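Local coordinates for protein BCL2-like 10 (Danio rerio, PDB 6FBX) that promotes cell survival as a Bcl-2 family member that binds the BH3 segment of Bad, and may also have channel activity in membranes, at residues 12-17 with 121-126. Numbering follows the deposited sequence.
Sequences QTLLLA and TIADYL
Thr-13 and Ala-123 meet where two helices of the all-helical Bcl-2 fold, 2-24 and 112-129, pack closely in the protein interior. The short segments run roughly antiparallel, at 146°, with their axes 8.1 Å apart. The CA atoms of Leu-14 and Ala-123 lie 5.0 Å apart, an approach consistent with the small side chain of Ala-123 at the crossing.

Thr-13 can be followed outward. Its CB points at the partner helix and sits 4.0 Å from Ala-123 CA. There the side chain forks. With OG1 turned beside the backbone N (chi1 -56°), the methyl CG2 stands anti to that N and reaches across to the other helix. CG2 comes 3.6 Å from Ala-123 CA, thus resting on the backbone of helix 112-129. The same methyl touches CG2 of Ile-122, whose side chain crosses that of Thr-13 at about a right angle, and, more distantly, CD1 of Leu-126. The hydroxyl makes no hydrogen bond across the interface; OG1 is paired with Leu-9 O, one turn earlier, and with Trp-140 NE1. One threonine therefore gives its apolar branch to the helix pair and its polar branch to its own helix and helix 139-146.

The methyl of Ala-123 returns the contact, lying against the backbone of Leu-14, 3.7 Å from its N, and against its CB. Beyond that CB, the leucine side chain packs on Arg-116, Ala-119 and Glu-120, extending the seam toward the start of helix 112-129. Ile-122 also touches Ile-94, Phe-95 and Thr-98, linking the pair to helix 88-107. One turn along helix 2-24 from Thr-13, Ala-17 CB just reaches Ile-122 CD1, 4.5 Å away.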
ATOM      1  N   GLN A  12       2.869  13.743  -1.362  1.00 25.35           N
ATOM      2  CA  GLN A  12       1.570  13.388  -1.924  1.00 23.49           C
ATOM      3  C   GLN A  12       1.189  11.961  -1.553  1.00 22.57           C
ATOM      4  O   GLN A  12       0.030  11.682  -1.217  1.00 25.19           O
ATOM      5  CB  GLN A  12       1.583  13.547  -3.445  1.00 23.22           C
ATOM      6  CG  GLN A  12       1.786  14.973  -3.923  1.00 25.50           C
ATOM      7  CD  GLN A  12       0.616  15.865  -3.582  1.00 29.29           C
ATOM      8  OE1 GLN A  12      -0.484  15.692  -4.106  1.00 32.07           O
ATOM      9  NE2 GLN A  12       0.841  16.821  -2.688  1.00 31.07           N
ATOM     10  N   THR A  13       2.154  11.042  -1.616  1.00 21.93           N
ATOM     11  CA  THR A  13       1.890   9.651  -1.269  1.00 20.37           C
ATOM     12  C   THR A  13       1.612   9.499   0.222  1.00 22.37           C
ATOM     13  O   THR A  13       0.734   8.725   0.619  1.00 22.68           O
ATOM     14  CB  THR A  13       3.075   8.779  -1.686  1.00 20.99           C
ATOM     15  OG1 THR A  13       3.326   8.950  -3.088  1.00 23.34           O
ATOM     16  CG2 THR A  13       2.800   7.308  -1.400  1.00 21.34           C
ATOM     17  N   LEU A  14       2.348  10.229   1.064  1.00 23.41           N
ATOM     18  CA  LEU A  14       2.130  10.143   2.503  1.00 23.25           C
ATOM     19  C   LEU A  14       0.706  10.543   2.862  1.00 24.93           C
ATOM     20  O   LEU A  14       0.029   9.853   3.633  1.00 25.63           O
ATOM     21  CB  LEU A  14       3.142  11.026   3.237  1.00 24.52           C
ATOM     22  CG  LEU A  14       3.088  11.003   4.767  1.00 28.58           C
ATOM     23  CD1 LEU A  14       3.392   9.612   5.310  1.00 31.99           C
ATOM     24  CD2 LEU A  14       4.047  12.023   5.344  1.00 30.24           C
ATOM     25  N   LEU A  15       0.233  11.665   2.313  1.00 24.06           N
ATOM     26  CA  LEU A  15      -1.143  12.084   2.560  1.00 26.79           C
ATOM     27  C   LEU A  15      -2.127  11.000   2.143  1.00 25.25           C
ATOM     28  O   LEU A  15      -3.099  10.721   2.855  1.00 25.08           O
ATOM     29  CB  LEU A  15      -1.439  13.386   1.812  1.00 30.89           C
ATOM     30  CG  LEU A  15      -0.663  14.627   2.261  1.00 37.91           C
ATOM     31  CD1 LEU A  15      -0.853  15.767   1.270  1.00 39.91           C
ATOM     32  CD2 LEU A  15      -1.095  15.060   3.653  1.00 42.46           C
ATOM     33  N   LEU A  16      -1.886  10.374   0.991  1.00 22.25           N
ATOM     34  CA  LEU A  16      -2.781   9.333   0.502  1.00 22.54           C
ATOM     35  C   LEU A  16      -2.747   8.111   1.413  1.00 22.62           C
ATOM     36  O   LEU A  16      -3.794   7.570   1.788  1.00 22.69           O
ATOM     37  CB  LEU A  16      -2.391   8.953  -0.926  1.00 24.93           C
ATOM     38  CG  LEU A  16      -3.411   8.147  -1.724  1.00 29.83           C
ATOM     39  CD1 LEU A  16      -4.647   8.985  -2.008  1.00 32.93           C
ATOM     40  CD2 LEU A  16      -2.785   7.653  -3.021  1.00 31.96           C
ATOM     41  N   ALA A  17      -1.546   7.668   1.784  1.00 20.51           N
ATOM     42  CA  ALA A  17      -1.418   6.520   2.676  1.00 20.51           C
ATOM     43  C   ALA A  17      -2.015   6.815   4.045  1.00 22.43           C
ATOM     44  O   ALA A  17      -2.700   5.966   4.628  1.00 24.53           O
ATOM     45  CB  ALA A  17       0.053   6.127   2.810  1.00 19.93           C
ATOM     46  N   THR A 121       6.647   4.466   5.237  1.00 28.10           N
ATOM     47  CA  THR A 121       7.348   3.445   4.466  1.00 27.20           C
ATOM     48  C   THR A 121       6.817   3.370   3.040  1.00 24.19           C
ATOM     49  O   THR A 121       7.599   3.296   2.083  1.00 23.46           O
ATOM     50  CB  THR A 121       7.224   2.093   5.169  1.00 28.97           C
ATOM     51  OG1 THR A 121       7.843   2.179   6.458  1.00 29.72           O
ATOM     52  CG2 THR A 121       7.895   0.990   4.364  1.00 30.20           C
ATOM     53  N   ILE A 122       5.492   3.391   2.874  1.00 21.86           N
ATOM     54  CA  ILE A 122       4.914   3.432   1.531  1.00 22.38           C
ATOM     55  C   ILE A 122       5.379   4.683   0.800  1.00 21.55           C
ATOM     56  O   ILE A 122       5.790   4.630  -0.364  1.00 22.94           O
ATOM     57  CB  ILE A 122       3.377   3.369   1.600  1.00 23.34           C
ATOM     58  CG1 ILE A 122       2.911   1.988   2.070  1.00 24.68           C
ATOM     59  CG2 ILE A 122       2.761   3.696   0.232  1.00 25.47           C
ATOM     60  CD1 ILE A 122       1.422   1.913   2.364  1.00 26.83           C
ATOM     61  N   ALA A 123       5.304   5.832   1.475  1.00 20.48           N
ATOM     62  CA  ALA A 123       5.665   7.097   0.843  1.00 23.17           C
ATOM     63  C   ALA A 123       7.122   7.094   0.396  1.00 25.07           C
ATOM     64  O   ALA A 123       7.441   7.521  -0.719  1.00 25.77           O
ATOM     65  CB  ALA A 123       5.396   8.253   1.808  1.00 24.03           C
ATOM     66  N   ASP A 124       8.029   6.628   1.258  1.00 25.19           N
ATOM     67  CA  ASP A 124       9.442   6.606   0.889  1.00 28.10           C
ATOM     68  C   ASP A 124       9.688   5.684  -0.298  1.00 29.10           C
ATOM     69  O   ASP A 124      10.490   5.999  -1.186  1.00 28.86           O
ATOM     70  CB  ASP A 124      10.302   6.175   2.078  1.00 32.04           C
ATOM     71  CG  ASP A 124      10.431   7.257   3.135  1.00 36.92           C
ATOM     72  OD1 ASP A 124      10.697   6.918   4.308  1.00 39.14           O
ATOM     73  OD2 ASP A 124      10.257   8.446   2.797  1.00 39.31           O
ATOM     74  N   TYR A 125       8.998   4.544  -0.338  1.00 27.77           N
ATOM     75  CA  TYR A 125       9.257   3.558  -1.381  1.00 28.86           C
ATOM     76  C   TYR A 125       8.743   4.038  -2.734  1.00 27.82           C
ATOM     77  O   TYR A 125       9.486   4.052  -3.723  1.00 28.83           O
ATOM     78  CB  TYR A 125       8.618   2.221  -1.006  1.00 30.36           C
ATOM     79  CG  TYR A 125       8.899   1.132  -2.010  1.00 33.66           C
ATOM     80  CD1 TYR A 125       7.895   0.642  -2.833  1.00 32.95           C
ATOM     81  CD2 TYR A 125      10.177   0.610  -2.148  1.00 39.34           C
ATOM     82  CE1 TYR A 125       8.154  -0.352  -3.757  1.00 37.03           C
ATOM     83  CE2 TYR A 125      10.447  -0.380  -3.071  1.00 43.02           C
ATOM     84  CZ  TYR A 125       9.432  -0.857  -3.871  1.00 43.46           C
ATOM     85  OH  TYR A 125       9.701  -1.844  -4.790  1.00 48.20           O
ATOM     86  N   LEU A 126       7.474   4.439  -2.799  1.00 24.31           N
ATOM     87  CA  LEU A 126       6.905   4.861  -4.076  1.00 24.39           C
ATOM     88  C   LEU A 126       7.452   6.218  -4.501  1.00 27.07           C
ATOM     89  O   LEU A 126       7.842   6.405  -5.660  1.00 29.13           O
ATOM     90  CB  LEU A 126       5.380   4.899  -3.981  1.00 23.10           C
ATOM     91  CG  LEU A 126       4.697   3.559  -3.691  1.00 24.61           C
ATOM     92  CD1 LEU A 126       3.193   3.750  -3.568  1.00 25.88           C
ATOM     93  CD2 LEU A 126       5.019   2.521  -4.759  1.00 26.64           C
TER